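PDB 2HTB: putative glucose-6-phosphate 1-epimerase from Salmonella typhimurium, which probably interconverts the alpha and beta anomers of glucose 6-phosphate, acting as a hexose-6-phosphate 1-epimerase. Local coordinates for residues T161-L166 with A301-V306; V51-A56 with L63-V68; I94-F99 with G170-T175; L195-I200 with Y226-A231; F182-I187 with S233-A238. One frame throughout, in Å; residues are numbered along the deposited sequence.

Contact 1 of 5, residues T161-L166 with A301-V306; sequences TCEIEL and AQTICV
Glu-163 and Thr-303 lie side by side and point the same way, a non-hydrogen-bonded antiparallel pair in which Glu-163 CG comes 3.4 Å from Thr-303 OG1. The threonine hydroxyl reaches it because OG1 sits beside its own backbone N (chi1 -65°), and CG2 leans on the same methylene. Next on this face is a lighter touch, Glu-165 CG to Ala-301 CB at 4.0 Å. A water donates to Ile-164 O and binds Thr-303 OG1 weakly.

The other face carries the hydrogen-bonded pairs, Cys-162 with Ile-304 and Ile-164 with Gln-302. Each pair is tied by two backbone bonds; the one from Gln-302 N to Ile-164 O measures 2.8 Å. Ile-164 CD1 meets Ile-304 CD1 at 4.4 Å, bridging the two pairs. Gln-302 runs extended to its amide, whose OE1 is hydrogen-bonded to Thr-283 and whose NE2 makes a weak bond to Ser-180. Trp-65, Leu-178 and Phe-182 pack on these side chains. Two central, regular antiparallel strands with one face buried against a second layer are characteristic of the beta-sandwich of the galactose mutarotase-like fold, and Gln-302 lies about 6 Å, side chain to side chain, from the inferred active-site Glu-282.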
# COMPACT_ATOMS: atom_id res chain seq x y z
N THR A 161 14.47 -7.03 -0.01
CA THR A 161 13.68 -6.07 0.74
C THR A 161 12.85 -5.29 -0.29
O THR A 161 12.98 -5.47 -1.49
CB THR A 161 14.53 -5.11 1.51
OG1 THR A 161 15.12 -4.23 0.59
CG2 THR A 161 15.57 -5.81 2.38
N CYS A 162 11.96 -4.44 0.17
CA CYS A 162 11.09 -3.76 -0.76
C CYS A 162 11.01 -2.32 -0.39
O CYS A 162 10.76 -1.97 0.77
CB CYS A 162 9.75 -4.42 -0.75
SG CYS A 162 8.51 -3.52 -1.67
N GLU A 163 11.28 -1.46 -1.33
CA GLU A 163 11.24 -0.05 -0.99
C GLU A 163 10.33 0.69 -1.91
O GLU A 163 10.36 0.51 -3.16
CB GLU A 163 12.60 0.57 -1.06
CG GLU A 163 13.40 0.56 0.17
CD GLU A 163 14.90 0.77 -0.18
OE1 GLU A 163 15.23 1.47 -1.21
OE2 GLU A 163 15.77 0.24 0.55
N ILE A 164 9.54 1.53 -1.27
CA ILE A 164 8.45 2.25 -1.91
C ILE A 164 8.58 3.72 -1.50
O ILE A 164 8.64 4.01 -0.33
CB ILE A 164 7.11 1.73 -1.41
CG1 ILE A 164 6.97 0.25 -1.70
CG2 ILE A 164 5.99 2.44 -2.07
CD1 ILE A 164 5.91 -0.42 -0.84
N GLU A 165 8.52 4.60 -2.49
CA GLU A 165 8.94 5.99 -2.41
C GLU A 165 7.97 6.68 -3.37
O GLU A 165 7.87 6.34 -4.56
CB GLU A 165 10.36 6.12 -2.96
CG GLU A 165 11.41 6.80 -2.11
CD GLU A 165 11.82 8.27 -2.58
OE1 GLU A 165 12.29 8.46 -3.78
OE2 GLU A 165 11.69 9.19 -1.71
N LEU A 166 7.24 7.64 -2.79
CA LEU A 166 6.22 8.48 -3.45
C LEU A 166 6.77 9.90 -3.43
O LEU A 166 7.29 10.32 -2.39
CB LEU A 166 5.01 8.48 -2.56
CG LEU A 166 3.58 8.46 -3.06
CD1 LEU A 166 2.86 9.62 -2.57
CD2 LEU A 166 3.39 8.30 -4.59
N ALA A 301 7.62 7.44 2.25
CA ALA A 301 8.29 6.22 1.89
C ALA A 301 8.16 5.11 2.94
O ALA A 301 8.09 5.40 4.12
CB ALA A 301 9.75 6.48 1.54
N GLN A 302 8.14 3.86 2.47
CA GLN A 302 8.03 2.71 3.35
C GLN A 302 9.00 1.60 2.86
O GLN A 302 9.12 1.33 1.64
CB GLN A 302 6.58 2.26 3.42
CG GLN A 302 6.43 0.90 3.79
CD GLN A 302 5.00 0.42 3.95
OE1 GLN A 302 4.17 1.05 4.62
NE2 GLN A 302 4.74 -0.76 3.42
N THR A 303 9.74 1.05 3.82
CA THR A 303 10.70 -0.02 3.52
C THR A 303 10.24 -1.25 4.23
O THR A 303 9.97 -1.16 5.42
CB THR A 303 12.14 0.27 4.08
OG1 THR A 303 12.65 1.40 3.41
CG2 THR A 303 13.09 -0.90 3.74
N ILE A 304 10.21 -2.39 3.54
CA ILE A 304 9.70 -3.65 4.17
C ILE A 304 10.75 -4.72 4.12
O ILE A 304 11.29 -4.91 3.05
CB ILE A 304 8.48 -4.23 3.39
CG1 ILE A 304 7.42 -3.14 3.18
CG2 ILE A 304 7.95 -5.48 4.08
CD1 ILE A 304 6.29 -3.48 2.26
N CYS A 305 10.98 -5.40 5.25
CA CYS A 305 11.79 -6.63 5.39
C CYS A 305 11.01 -7.72 6.07
O CYS A 305 10.19 -7.45 6.93
CB CYS A 305 12.98 -6.38 6.35
SG CYS A 305 13.91 -4.96 5.90
N VAL A 306 11.39 -8.96 5.81
CA VAL A 306 10.84 -10.14 6.43
C VAL A 306 11.96 -11.02 7.03
O VAL A 306 13.04 -11.16 6.48
CB VAL A 306 10.24 -11.17 5.41
CG1 VAL A 306 8.93 -11.63 5.87
CG2 VAL A 306 10.15 -10.68 4.08
O HOH W 1 11.63 3.26 0.84

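Contact 2 of 5, residues V51-A56 with L63-V68; sequences VKASFA and LSWKPV
The indole of Trp-65 is edged by Val-51 CG1 and Ala-53 CB, both near its plane, while Pro-67 CD, from its own strand, sits 3.8 Å above the centre of one face. The valine methyl is modelled doubtfully close to the ring, but Ala-53 CB keeps 4.4 Å from Trp-65 CD1. CG anti to the backbone N (chi1 176°) sets the ring beside the carbonyl carbon, its CD1/NE1 edge toward Val-51, and NE1 is hydrogen-bonded to Gly-159 O. Phe-55 directs its CB away from strand 63-67, and its ring meets Phe-156 edge-to-face.

These residues belong to a beta hairpin, strands 51-56 and 61-67, interrupted by a classic beta bulge: Leu-63 and Ser-64 both face Ser-54. Ser-54 O therefore takes two donors, Leu-63 N at 2.6 Å and Ser-64 N at 3.1 Å. Leu-63 CD1 lies against the partner backbone, 3.7 Å from Phe-55 C.

On the serine face both hydroxyls stand between backbone N and carbonyl carbon (chi1 66° and 67°), which brings the two oxygens within bonding distance across the strands. Ser-54 OG donates to Ser-64 OG at 2.9 Å, Ser-64 OG donates to a water at 2.6 Å, and that water donates to Lys-52 O, a relay in which each donor probably polarises the next. Helix 15-21 covers the two serines with Ile-17, Ile-20 and Phe-21. Further along, Lys-52 NZ and Lys-66 NZ stay 6.0 Å apart, and Lys-52 is salt-bridged to Asp-47.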
# COMPACT_ATOMS: atom_id res chain seq x y z
N VAL A 51 13.05 -12.35 -6.31
CA VAL A 51 11.76 -11.74 -5.96
C VAL A 51 10.72 -12.06 -7.03
O VAL A 51 11.03 -12.03 -8.27
CB VAL A 51 11.75 -10.19 -6.14
CG1 VAL A 51 10.90 -9.49 -5.12
CG2 VAL A 51 13.12 -9.56 -6.40
N LYS A 52 9.49 -12.28 -6.58
CA LYS A 52 8.32 -12.08 -7.49
C LYS A 52 7.46 -10.92 -6.98
O LYS A 52 7.08 -10.92 -5.78
CB LYS A 52 7.44 -13.33 -7.64
CG LYS A 52 8.19 -14.47 -8.26
CD LYS A 52 7.27 -15.68 -8.56
CE LYS A 52 8.00 -17.01 -8.49
NZ LYS A 52 8.87 -17.12 -9.69
N ALA A 53 7.18 -9.95 -7.84
CA ALA A 53 6.37 -8.82 -7.43
C ALA A 53 5.50 -8.57 -8.63
O ALA A 53 5.88 -8.94 -9.78
CB ALA A 53 7.24 -7.54 -7.15
N SER A 54 4.35 -7.92 -8.37
CA SER A 54 3.46 -7.52 -9.43
C SER A 54 2.81 -6.17 -9.13
O SER A 54 2.56 -5.81 -7.92
CB SER A 54 2.42 -8.65 -9.79
OG SER A 54 1.43 -9.01 -8.78
N PHE A 55 2.49 -5.47 -10.24
CA PHE A 55 1.99 -4.12 -10.19
C PHE A 55 0.87 -3.92 -11.17
O PHE A 55 0.89 -4.52 -12.21
CB PHE A 55 3.04 -3.09 -10.60
CG PHE A 55 4.31 -3.11 -9.81
CD1 PHE A 55 5.31 -4.08 -10.06
CD2 PHE A 55 4.56 -2.08 -8.88
CE1 PHE A 55 6.47 -4.07 -9.33
CE2 PHE A 55 5.75 -2.02 -8.17
CZ PHE A 55 6.71 -3.03 -8.38
N ALA A 56 -0.08 -3.03 -10.85
CA ALA A 56 -1.02 -2.51 -11.82
C ALA A 56 -0.58 -1.11 -12.24
O ALA A 56 -0.29 -0.23 -11.40
CB ALA A 56 -2.39 -2.46 -11.20
N LEU A 63 0.92 -4.85 -6.20
CA LEU A 63 -0.10 -5.89 -5.88
C LEU A 63 0.47 -7.02 -5.14
O LEU A 63 -0.20 -7.61 -4.33
CB LEU A 63 -0.70 -6.50 -7.11
CG LEU A 63 -1.29 -5.57 -8.14
CD1 LEU A 63 -1.57 -6.22 -9.51
CD2 LEU A 63 -2.56 -4.99 -7.53
N SER A 64 1.70 -7.42 -5.43
CA SER A 64 2.30 -8.47 -4.57
C SER A 64 3.81 -8.42 -4.47
O SER A 64 4.48 -7.81 -5.31
CB SER A 64 1.88 -9.84 -5.05
OG SER A 64 2.45 -10.11 -6.33
N TRP A 65 4.33 -9.10 -3.46
CA TRP A 65 5.75 -9.10 -3.17
C TRP A 65 6.23 -10.27 -2.31
O TRP A 65 5.85 -10.46 -1.13
CB TRP A 65 6.27 -7.74 -2.61
CG TRP A 65 7.79 -7.86 -2.23
CD1 TRP A 65 8.85 -8.11 -3.11
CD2 TRP A 65 8.36 -7.79 -0.91
NE1 TRP A 65 10.04 -8.13 -2.40
CE2 TRP A 65 9.78 -7.98 -1.06
CE3 TRP A 65 7.84 -7.57 0.38
CZ2 TRP A 65 10.68 -7.98 0.06
CZ3 TRP A 65 8.75 -7.56 1.52
CH2 TRP A 65 10.15 -7.79 1.34
N LYS A 66 7.13 -11.05 -2.94
CA LYS A 66 7.52 -12.31 -2.37
C LYS A 66 8.99 -12.45 -2.67
O LYS A 66 9.38 -12.79 -3.75
CB LYS A 66 6.69 -13.44 -2.96
CG LYS A 66 6.87 -14.74 -2.16
CD LYS A 66 6.10 -15.97 -2.75
CE LYS A 66 6.96 -16.54 -3.88
NZ LYS A 66 6.68 -17.99 -4.20
N PRO A 67 9.81 -12.15 -1.71
CA PRO A 67 11.22 -12.38 -1.82
C PRO A 67 11.51 -13.94 -1.75
O PRO A 67 10.85 -14.69 -1.03
CB PRO A 67 11.77 -11.64 -0.62
CG PRO A 67 10.69 -11.62 0.33
CD PRO A 67 9.41 -11.70 -0.37
N VAL A 68 12.45 -14.43 -2.53
CA VAL A 68 12.63 -15.90 -2.65
C VAL A 68 12.86 -16.59 -1.31
O VAL A 68 13.58 -16.08 -0.45
CB VAL A 68 13.83 -16.31 -3.64
CG1 VAL A 68 15.18 -16.12 -2.90
CG2 VAL A 68 13.62 -17.79 -4.20
O HOH W 2 4.24 -11.87 -5.58

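Contact 3 of 5, residues I94-F99 with G170-T175; sequences ICWPWF and GEFATT
Pro-97 and Thr-175 join the two backbones by a single hydrogen bond, Thr-175 N to Pro-97 O at 2.9 Å. It is straight at the hydrogen (164°), yet the donor stands well above the carbonyl plane, 55° out of it. The peptide before Pro-97 is cis, so the chain leaves the short strand 94-95 in a sharp change of course; the CA atoms of Trp-98 and Thr-175 then come within 4.3 Å.

That course lays Pro-97 CB over the centre of one face of the Trp-96 ring, and Thr-174 CG2 fits against the proline, 3.6 Å from Pro-97 CB. The same methyl approaches the indole obliquely, at 3.8 Å from Trp-96 NE1. The contact lies where strand 94-95 leaves its antiparallel partner 172-183 in the sheet that carries the inferred active-site residues His-179 and Glu-282. The side chain of Cys-95 is about 4 Å from that of His-179. The side chain of Phe-99 is about 3 Å from that of Glu-282.

Trp-96 and Phe-172 cross at about a right angle, with Phe-172 CZ at the indole edge, 4.1 Å from Trp-96 CZ2. Trp-146 and Phe-150 extend this aromatic cluster. Trp-96 NE1 donates to a water lying in the indole plane at 2.7 Å, and the water is also hydrogen-bonded to Thr-174 OG1, which satisfies the buried N-H. At the other end of the contact Phe-99 packs on Glu-282, and its ring meets that of His-110.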
# COMPACT_ATOMS: atom_id res chain seq x y z
N ILE A 94 -1.78 3.40 -3.09
CA ILE A 94 -1.28 4.77 -2.94
C ILE A 94 -2.49 5.75 -2.78
O ILE A 94 -3.40 5.89 -3.70
CB ILE A 94 -0.42 5.16 -4.17
CG1 ILE A 94 0.83 4.25 -4.28
CG2 ILE A 94 -0.10 6.65 -4.10
CD1 ILE A 94 1.54 4.34 -5.70
N CYS A 95 -2.52 6.39 -1.62
CA CYS A 95 -3.67 7.23 -1.21
C CYS A 95 -3.22 8.67 -1.35
O CYS A 95 -2.41 9.21 -0.49
CB CYS A 95 -4.05 6.95 0.24
SG CYS A 95 -4.57 5.18 0.42
N TRP A 96 -3.74 9.30 -2.40
CA TRP A 96 -3.22 10.62 -2.72
C TRP A 96 -4.14 11.31 -3.68
O TRP A 96 -4.71 10.63 -4.58
CB TRP A 96 -1.82 10.45 -3.31
CG TRP A 96 -1.05 11.66 -3.43
CD1 TRP A 96 -0.03 12.14 -2.58
CD2 TRP A 96 -1.13 12.58 -4.50
NE1 TRP A 96 0.49 13.32 -3.07
CE2 TRP A 96 -0.20 13.62 -4.23
CE3 TRP A 96 -1.90 12.62 -5.67
CZ2 TRP A 96 -0.04 14.68 -5.09
CZ3 TRP A 96 -1.75 13.68 -6.53
CH2 TRP A 96 -0.79 14.69 -6.24
N PRO A 97 -4.34 12.61 -3.50
CA PRO A 97 -3.81 13.63 -2.56
C PRO A 97 -4.61 13.95 -1.27
O PRO A 97 -4.40 14.98 -0.71
CB PRO A 97 -3.81 14.91 -3.40
CG PRO A 97 -4.78 14.63 -4.54
CD PRO A 97 -5.31 13.21 -4.42
N TRP A 98 -5.55 13.10 -0.87
CA TRP A 98 -6.08 13.13 0.42
C TRP A 98 -6.12 11.66 0.88
O TRP A 98 -6.14 10.72 0.05
CB TRP A 98 -7.47 13.76 0.46
CG TRP A 98 -8.51 13.04 -0.31
CD1 TRP A 98 -9.34 12.07 0.14
CD2 TRP A 98 -8.90 13.27 -1.67
NE1 TRP A 98 -10.20 11.67 -0.85
CE2 TRP A 98 -9.96 12.41 -1.96
CE3 TRP A 98 -8.46 14.17 -2.67
CZ2 TRP A 98 -10.57 12.36 -3.19
CZ3 TRP A 98 -9.12 14.16 -3.92
CH2 TRP A 98 -10.16 13.25 -4.17
N PHE A 99 -6.13 11.49 2.20
CA PHE A 99 -6.17 10.21 2.89
C PHE A 99 -7.54 10.13 3.59
O PHE A 99 -7.94 11.06 4.31
CB PHE A 99 -5.03 10.12 3.91
CG PHE A 99 -5.11 8.92 4.76
CD1 PHE A 99 -4.95 7.64 4.21
CD2 PHE A 99 -5.40 9.01 6.12
CE1 PHE A 99 -5.03 6.42 5.06
CE2 PHE A 99 -5.46 7.85 6.97
CZ PHE A 99 -5.28 6.53 6.40
N GLY A 170 4.73 20.05 -7.33
CA GLY A 170 3.69 21.06 -7.52
C GLY A 170 3.70 21.96 -6.31
O GLY A 170 4.67 21.95 -5.54
N GLU A 171 2.63 22.74 -6.18
CA GLU A 171 2.48 23.79 -5.21
C GLU A 171 1.13 23.60 -4.58
O GLU A 171 0.14 24.14 -5.07
CB GLU A 171 2.50 25.13 -5.90
CG GLU A 171 3.65 25.36 -7.08
CD GLU A 171 4.90 26.15 -6.54
OE1 GLU A 171 4.70 26.85 -5.47
OE2 GLU A 171 6.05 26.05 -7.15
N PHE A 172 1.06 22.77 -3.53
CA PHE A 172 -0.19 22.43 -2.92
C PHE A 172 0.01 21.71 -1.61
O PHE A 172 1.09 21.14 -1.32
CB PHE A 172 -0.92 21.45 -3.83
CG PHE A 172 -0.05 20.40 -4.43
CD1 PHE A 172 0.59 19.46 -3.64
CD2 PHE A 172 0.13 20.34 -5.80
CE1 PHE A 172 1.39 18.48 -4.23
CE2 PHE A 172 0.96 19.37 -6.42
CZ PHE A 172 1.57 18.44 -5.68
N ALA A 173 -1.06 21.67 -0.84
CA ALA A 173 -1.18 20.73 0.27
C ALA A 173 -1.89 19.36 -0.05
O ALA A 173 -2.96 19.35 -0.72
CB ALA A 173 -1.88 21.39 1.43
N THR A 174 -1.33 18.26 0.51
CA THR A 174 -1.95 16.96 0.37
C THR A 174 -2.04 16.29 1.70
O THR A 174 -1.47 16.73 2.66
CB THR A 174 -1.17 15.98 -0.58
OG1 THR A 174 0.13 15.65 -0.02
CG2 THR A 174 -1.03 16.62 -1.88
N THR A 175 -2.75 15.17 1.71
CA THR A 175 -2.74 14.31 2.84
C THR A 175 -2.67 12.99 2.17
O THR A 175 -3.28 12.83 1.13
CB THR A 175 -3.99 14.61 3.64
OG1 THR A 175 -3.61 14.97 4.98
CG2 THR A 175 -4.92 13.56 3.61
O HOH W 3 2.14 14.31 -1.21

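Contact 4 of 5, residues L195-I200 with Y226-A231; sequences LGDRFI and YLNPEA
Leu-195 and Tyr-226 both place CG beside their own backbone N (chi1 -60° and -55°), and this brings the leucine over one face of the phenol ring. Leu-195 CB makes a CH-pi contact, 3.9 Å from the Tyr-226 ring centroid, and Leu-195 CD1 follows at 3.7 Å from Tyr-226 CZ. Phe-199 runs alongside the tyrosine, pointing the same way; its CB comes 3.5 Å from Tyr-226 CD2. Their ring planes are inclined at 47°, an oblique meeting.

Leu-227, the next residue, meets Ile-200: the two side chains cross at about a right angle, CD2 of Leu-227 against CD1 of Ile-200. Leu-227 N donates to Arg-198 O at 3.1 Å. A water reinforces this point: it donates to Leu-195 O at 2.6 Å and to Arg-198 O, and accepts from Asn-228 N and, weakly, from Asp-197 N, so four backbone groups hold it. Gly-196 CA lies 3.2 Å from Asn-228 O, a CA-H...O contact. Asp-197 OD1 uses its anti lone pair for Arg-198 N, while the arginine end reaches Glu-208 in a salt bridge.

The arrangement is that of an antiparallel pair, strands 198-201 and 222-226, giving way to loops on one side of the non-hydrogen-bonded pair Phe-199/Tyr-226, with a water bridging the gap. It lies near the probable substrate site: Tyr-226 is about 8 Å, side chain to side chain, from Asp-223, a substrate-binding residue by similarity.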
# COMPACT_ATOMS: atom_id res chain seq x y z
N LEU A 195 4.43 0.92 17.91
CA LEU A 195 3.43 1.95 17.63
C LEU A 195 3.47 3.17 18.56
O LEU A 195 2.84 4.18 18.32
CB LEU A 195 2.02 1.33 17.53
CG LEU A 195 1.99 0.30 16.41
CD1 LEU A 195 0.74 -0.51 16.42
CD2 LEU A 195 2.28 0.98 15.02
N GLY A 196 4.29 3.12 19.60
CA GLY A 196 4.43 4.31 20.44
C GLY A 196 3.37 4.34 21.51
O GLY A 196 3.06 3.32 22.11
N ASP A 197 2.81 5.53 21.73
CA ASP A 197 1.91 5.76 22.85
C ASP A 197 0.55 6.26 22.40
O ASP A 197 -0.41 5.43 22.31
CB ASP A 197 2.52 6.63 23.94
CG ASP A 197 3.24 7.86 23.41
OD1 ASP A 197 2.84 8.48 22.40
OD2 ASP A 197 4.25 8.23 24.04
N ARG A 198 0.45 7.56 22.06
CA ARG A 198 -0.85 8.17 21.75
C ARG A 198 -1.40 7.66 20.41
O ARG A 198 -0.62 7.48 19.50
CB ARG A 198 -0.78 9.72 21.76
CG ARG A 198 -0.67 10.37 23.19
CD ARG A 198 -0.02 11.78 23.12
NE ARG A 198 -0.87 12.95 23.46
CZ ARG A 198 -2.13 12.99 24.02
NH1 ARG A 198 -2.85 11.86 24.32
NH2 ARG A 198 -2.67 14.24 24.29
N PHE A 199 -2.69 7.40 20.32
CA PHE A 199 -3.36 7.20 19.05
C PHE A 199 -4.81 7.79 18.97
O PHE A 199 -5.50 8.06 20.00
CB PHE A 199 -3.44 5.69 18.76
CG PHE A 199 -4.23 4.91 19.79
CD1 PHE A 199 -5.56 4.64 19.58
CD2 PHE A 199 -3.64 4.49 20.96
CE1 PHE A 199 -6.36 3.92 20.56
CE2 PHE A 199 -4.38 3.74 21.93
CZ PHE A 199 -5.75 3.46 21.74
N ILE A 200 -5.27 7.98 17.75
CA ILE A 200 -6.65 8.42 17.52
C ILE A 200 -7.43 7.19 17.10
O ILE A 200 -6.99 6.41 16.24
CB ILE A 200 -6.73 9.52 16.42
CG1 ILE A 200 -6.07 10.83 16.88
CG2 ILE A 200 -8.16 9.81 16.10
CD1 ILE A 200 -5.66 11.70 15.72
N TYR A 226 -1.61 6.29 14.74
CA TYR A 226 -0.66 6.50 15.83
C TYR A 226 0.18 7.82 15.70
O TYR A 226 0.72 8.08 14.67
CB TYR A 226 0.21 5.22 16.00
CG TYR A 226 -0.65 3.98 16.21
CD1 TYR A 226 -1.12 3.25 15.14
CD2 TYR A 226 -0.99 3.55 17.52
CE1 TYR A 226 -1.91 2.11 15.34
CE2 TYR A 226 -1.79 2.42 17.72
CZ TYR A 226 -2.25 1.69 16.61
OH TYR A 226 -3.06 0.55 16.78
N LEU A 227 0.25 8.64 16.75
CA LEU A 227 0.86 10.01 16.69
C LEU A 227 2.37 10.09 16.95
O LEU A 227 3.08 11.03 16.61
CB LEU A 227 0.19 10.95 17.68
CG LEU A 227 -1.32 10.95 17.65
CD1 LEU A 227 -1.81 12.12 18.48
CD2 LEU A 227 -1.68 11.10 16.20
N ASN A 228 2.80 9.00 17.56
CA ASN A 228 4.13 8.86 18.09
C ASN A 228 4.74 7.49 17.85
O ASN A 228 5.33 6.91 18.74
CB ASN A 228 4.01 9.04 19.56
CG ASN A 228 4.86 10.14 20.02
OD1 ASN A 228 6.11 10.06 19.91
ND2 ASN A 228 4.18 11.24 20.52
N PRO A 229 4.57 6.97 16.64
CA PRO A 229 5.16 5.66 16.44
C PRO A 229 6.71 5.77 16.26
O PRO A 229 7.26 6.79 15.81
CB PRO A 229 4.57 5.23 15.10
CG PRO A 229 4.54 6.61 14.32
CD PRO A 229 3.96 7.53 15.39
N GLU A 230 7.37 4.67 16.55
CA GLU A 230 8.74 4.51 16.12
C GLU A 230 8.85 4.52 14.59
O GLU A 230 7.86 4.29 13.88
CB GLU A 230 9.29 3.17 16.66
CG GLU A 230 9.25 3.03 18.18
CD GLU A 230 9.89 1.71 18.63
OE1 GLU A 230 10.34 0.88 17.77
OE2 GLU A 230 9.92 1.47 19.85
N ALA A 231 10.05 4.74 14.09
CA ALA A 231 10.31 4.64 12.66
C ALA A 231 9.94 3.25 12.14
O ALA A 231 9.55 3.08 10.97
CB ALA A 231 11.82 4.92 12.37
O HOH W 4 1.93 6.51 19.04

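Contact 5 of 5, residues F182-I187 with S233-A238; sequences FNVGDI and SVIHDA
Ile-235 reaches Val-184 with one branch and Phe-182 with the other. From CB, its CG2 branch lies beside the carbonyl carbon and touches Val-184 CG2 at 3.9 Å. The CG1 branch, beside the backbone N (chi1 -63°), extends on to CD1, which lodges at the root of the phenylalanine ring: 3.6 Å from Phe-182 CG and 3.7 Å from Phe-182 CB. The methyl comes to the ring obliquely, and Ile-244 and Val-281 pack on these same two side chains.

Two residues on, the contact turns polar. Asp-237 points its carboxylate across the gap, CG anti to the backbone N (chi1 176°), and OD2 accepts from Gly-185 N at 2.9 Å. The N-H meets OD2 on its syn side, 27° out of the carboxylate plane. OD2 also lies 3.3 Å from Val-184 CA. The other oxygen, OD1, accepts from Thr-239 N and Leu-240 N at the end of its own strand. Three backbone N-H groups thus hold the buried carboxylate and probably favour its charged form.

No backbone pairing joins the segments; the CA atoms of Phe-182 and Ile-235 are 8.7 Å apart. Side chains meeting across such a gap, from strand 172-183 in one sheet and strand 232-237 in another, are characteristic of the interior of a beta-sandwich, here joined also by a buried aspartate at the end of strand 232-237.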
# COMPACT_ATOMS: atom_id res chain seq x y z
N PHE A 182 -0.55 -6.33 4.67
CA PHE A 182 0.42 -7.41 4.90
C PHE A 182 -0.23 -8.74 5.15
O PHE A 182 -1.15 -8.82 5.95
CB PHE A 182 1.35 -7.04 6.06
CG PHE A 182 2.23 -5.88 5.73
CD1 PHE A 182 1.86 -4.57 6.10
CD2 PHE A 182 3.43 -6.09 5.03
CE1 PHE A 182 2.70 -3.49 5.81
CE2 PHE A 182 4.28 -5.01 4.69
CZ PHE A 182 3.89 -3.68 5.06
N ASN A 183 0.33 -9.77 4.50
CA ASN A 183 -0.12 -11.15 4.56
C ASN A 183 0.29 -11.70 5.87
O ASN A 183 1.45 -11.60 6.29
CB ASN A 183 0.52 -11.99 3.48
CG ASN A 183 -0.09 -13.37 3.35
OD1 ASN A 183 -1.27 -13.53 3.54
ND2 ASN A 183 0.70 -14.36 2.96
N VAL A 184 -0.66 -12.33 6.51
CA VAL A 184 -0.48 -12.74 7.86
C VAL A 184 -1.24 -14.08 8.00
O VAL A 184 -2.25 -14.34 7.31
CB VAL A 184 -0.94 -11.56 8.68
CG1 VAL A 184 -2.07 -11.87 9.62
CG2 VAL A 184 0.25 -10.86 9.30
N GLY A 185 -0.71 -14.97 8.84
CA GLY A 185 -1.35 -16.28 8.95
C GLY A 185 -2.74 -16.33 9.62
O GLY A 185 -3.57 -17.16 9.27
N ASP A 186 -3.00 -15.45 10.58
CA ASP A 186 -4.27 -15.46 11.27
C ASP A 186 -4.31 -14.24 12.12
O ASP A 186 -3.55 -14.16 13.06
CB ASP A 186 -4.44 -16.72 12.17
CG ASP A 186 -5.65 -16.59 13.13
OD1 ASP A 186 -6.53 -15.69 12.91
OD2 ASP A 186 -5.70 -17.36 14.11
N ILE A 187 -5.21 -13.31 11.82
CA ILE A 187 -5.19 -12.00 12.45
C ILE A 187 -5.26 -12.20 13.93
O ILE A 187 -4.84 -11.36 14.70
CB ILE A 187 -6.32 -11.11 11.95
CG1 ILE A 187 -6.19 -9.69 12.52
CG2 ILE A 187 -7.70 -11.68 12.36
CD1 ILE A 187 -5.00 -8.86 12.03
N SER A 233 7.80 -0.23 12.40
CA SER A 233 6.73 -0.98 13.01
C SER A 233 7.06 -2.43 12.74
O SER A 233 7.64 -2.72 11.68
CB SER A 233 5.39 -0.60 12.39
OG SER A 233 5.17 0.79 12.48
N VAL A 234 6.71 -3.32 13.67
CA VAL A 234 7.05 -4.74 13.49
C VAL A 234 5.82 -5.62 13.59
O VAL A 234 5.10 -5.63 14.57
CB VAL A 234 8.16 -5.18 14.53
CG1 VAL A 234 8.69 -6.56 14.24
CG2 VAL A 234 9.40 -4.22 14.50
N ILE A 235 5.51 -6.34 12.55
CA ILE A 235 4.42 -7.28 12.62
C ILE A 235 4.93 -8.63 13.15
O ILE A 235 5.83 -9.30 12.55
CB ILE A 235 3.80 -7.45 11.26
CG1 ILE A 235 3.19 -6.16 10.76
CG2 ILE A 235 2.86 -8.66 11.25
CD1 ILE A 235 3.14 -6.18 9.19
N HIS A 236 4.41 -9.01 14.31
CA HIS A 236 4.71 -10.36 14.81
C HIS A 236 3.61 -11.29 14.45
O HIS A 236 2.45 -11.04 14.81
CB HIS A 236 4.86 -10.35 16.28
CG HIS A 236 5.77 -9.26 16.73
ND1 HIS A 236 7.05 -9.49 17.16
CD2 HIS A 236 5.57 -7.92 16.84
CE1 HIS A 236 7.61 -8.35 17.51
NE2 HIS A 236 6.72 -7.38 17.36
N ASP A 237 3.98 -12.33 13.71
CA ASP A 237 3.04 -13.33 13.22
C ASP A 237 3.40 -14.80 13.66
O ASP A 237 4.33 -15.47 13.11
CB ASP A 237 2.93 -13.16 11.72
CG ASP A 237 2.06 -14.19 11.07
OD1 ASP A 237 1.58 -15.10 11.81
OD2 ASP A 237 1.84 -14.06 9.81
N ALA A 238 2.66 -15.25 14.66
CA ALA A 238 2.78 -16.58 15.26
C ALA A 238 2.18 -17.75 14.42
O ALA A 238 2.46 -18.93 14.70
CB ALA A 238 2.18 -16.60 16.76

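How the contacts relate
From the N terminus, contact 2 closes first, a short hairpin complete before any other contact opens. Residues 94-99 then open contact 3 and 161-166 open contact 1; contact 3 closes at 170-175 while contact 1 is still open, so these two cross. Within contact 1's long loop, 182-187 open contact 5, and contact 4 opens and closes inside it before 233-238 close contact 5. The return of 301-306 shuts contact 1 last. Contact 5 joins the sheet of strand 172-183, which contacts 3 and 4 also reach, to the sheet holding 232-237 and 298-308. The hairpin of contact 2 belongs to a third sheet, packed on contact 1 through Trp-65.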